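PDB 5FMN: INRS from Synechocystis sp., which senses nickel and probably acts as a DNA-binding transcriptional repressor of the CsoR-like family, seen here as the helical metal-sensing repressor domain. Local coordinates for residues S34-E37 and G38-G42. Numbering follows the deposited sequence.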
loop_
_atom_site.group_PDB
_atom_site.type_symbol
_atom_site.label_atom_id
_atom_site.label_comp_id
_atom_site.label_asym_id
_atom_site.label_seq_id
_atom_site.Cartn_x
_atom_site.Cartn_y
_atom_site.Cartn_z
ATOM N N SER B 34 12.253 -20.055 -1.064
ATOM C CA SER B 34 12.094 -21.219 -0.189
ATOM C C SER B 34 11.849 -20.827 1.217
ATOM O O SER B 34 10.968 -21.393 1.836
ATOM C CB SER B 34 13.308 -22.125 -0.271
ATOM O OG SER B 34 13.352 -22.661 -1.595
ATOM N N ARG B 35 12.546 -19.780 1.676
ATOM C CA ARG B 35 12.324 -19.221 3.021
ATOM C C ARG B 35 10.921 -18.671 3.184
ATOM O O ARG B 35 10.300 -18.823 4.229
ATOM C CB ARG B 35 13.323 -18.097 3.351
ATOM C CG ARG B 35 14.687 -18.552 3.859
ATOM C CD ARG B 35 15.523 -17.363 4.285
ATOM N NE ARG B 35 16.225 -17.527 5.568
ATOM C CZ ARG B 35 16.017 -16.757 6.644
ATOM N NH1 ARG B 35 15.128 -15.765 6.595
ATOM N NH2 ARG B 35 16.693 -16.984 7.775
ATOM N N ILE B 36 10.421 -18.014 2.156
ATOM C CA ILE B 36 9.056 -17.451 2.190
ATOM C C ILE B 36 7.980 -18.538 2.233
ATOM O O ILE B 36 7.025 -18.455 3.014
ATOM C CB ILE B 36 8.859 -16.570 0.965
ATOM C CG1 ILE B 36 9.630 -15.284 1.165
ATOM C CG2 ILE B 36 7.398 -16.331 0.690
ATOM C CD1 ILE B 36 9.751 -14.469 -0.108
ATOM N N GLU B 37 8.195 -19.593 1.452
ATOM C CA GLU B 37 7.386 -20.817 1.515
ATOM C C GLU B 37 7.317 -21.437 2.923
ATOM O O GLU B 37 6.235 -21.765 3.424
ATOM C CB GLU B 37 7.975 -21.851 0.536
ATOM C CG GLU B 37 6.983 -22.882 0.060
ATOM C CD GLU B 37 7.663 -24.096 -0.524
ATOM O OE1 GLU B 37 8.666 -23.911 -1.256
ATOM O OE2 GLU B 37 7.174 -25.225 -0.252
ATOM N N GLY B 38 8.491 -21.620 3.539
ATOM C CA GLY B 38 8.587 -22.134 4.918
ATOM C C GLY B 38 7.882 -21.245 5.929
ATOM O O GLY B 38 7.313 -21.709 6.896
ATOM N N HIS B 39 7.903 -19.956 5.670
ATOM C CA HIS B 39 7.283 -18.980 6.532
ATOM C C HIS B 39 5.772 -18.982 6.406
ATOM O O HIS B 39 5.068 -18.746 7.383
ATOM C CB HIS B 39 7.787 -17.615 6.136
ATOM C CG HIS B 39 8.580 -16.938 7.192
ATOM N ND1 HIS B 39 8.008 -16.141 8.160
ATOM C CD2 HIS B 39 9.918 -16.924 7.414
ATOM C CE1 HIS B 39 8.964 -15.664 8.936
ATOM N NE2 HIS B 39 10.127 -16.135 8.513
ATOM N N ILE B 40 5.274 -19.241 5.204
ATOM C CA ILE B 40 3.831 -19.421 5.022
ATOM C C ILE B 40 3.319 -20.695 5.655
ATOM O O ILE B 40 2.230 -20.714 6.226
ATOM C CB ILE B 40 3.438 -19.383 3.542
ATOM C CG1 ILE B 40 3.136 -17.957 3.181
ATOM C CG2 ILE B 40 2.191 -20.191 3.242
ATOM C CD1 ILE B 40 3.574 -17.659 1.779
ATOM N N ARG B 41 4.097 -21.758 5.558
ATOM C CA ARG B 41 3.752 -23.008 6.225
ATOM C C ARG B 41 3.712 -22.804 7.763
ATOM O O ARG B 41 2.786 -23.274 8.449
ATOM C CB ARG B 41 4.781 -24.047 5.776
ATOM C CG ARG B 41 4.287 -25.451 5.762
ATOM C CD ARG B 41 5.373 -26.357 5.240
ATOM N NE ARG B 41 4.977 -27.744 5.413
ATOM C CZ ARG B 41 4.185 -28.411 4.588
ATOM N NH1 ARG B 41 3.710 -27.831 3.481
ATOM N NH2 ARG B 41 3.901 -29.684 4.848
ATOM N N GLY B 42 4.621 -21.975 8.282
ATOM C CA GLY B 42 4.587 -21.550 9.683
ATOM C C GLY B 42 3.324 -20.824 10.118
ATOM O O GLY B 42 2.788 -21.090 11.184
#
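S34 through E37 and G38 through R41 are joined by four successive i to i+4 alpha-helical hydrogen bonds, from G38 N to S34 O, H39 N to R35 O, I40 N to I36 O and R41 N to E37 O, all between 2.9 and 3.0 Å. The first is nearly straight, at 166° about the hydrogen, whereas that from H39 is more bent, at 139°. On the buried side I36 and I40 lie one turn apart. The gamma branch CG2 of I36, set anti to its own backbone nitrogen, meets CD1 of I40 at 4.2 Å, and the two side chains lie at a slant to each other. CD1 of I40 also passes 3.8 Å from O of I36. H39 turns the edge of its imidazole to the preceding turn: R35 O lies in the ring plane, 3.7 Å from CD2. E37 and R41 form an i, i+4 pair of opposite charge, yet OE2 of E37 and NH1 of R41 stay 5.7 Å apart. With CG anti to the backbone nitrogen (chi1 -151°) and the chain extended as far as NE, R41 instead carries NH1 to a salt bridge with E37 of the second subunit. Helix 26-48 lies between the long helix 53-89 of its own chain and the second subunit. H39 packs on Q59 and V63 of helix 53-89, I40 and R41 meet the second subunit, and I36 reaches both, touching A66 and V70 of helix 53-89 and, like I40, I40 of the second subunit, giving the subunit interface an apolar patch beside the R41 salt bridge.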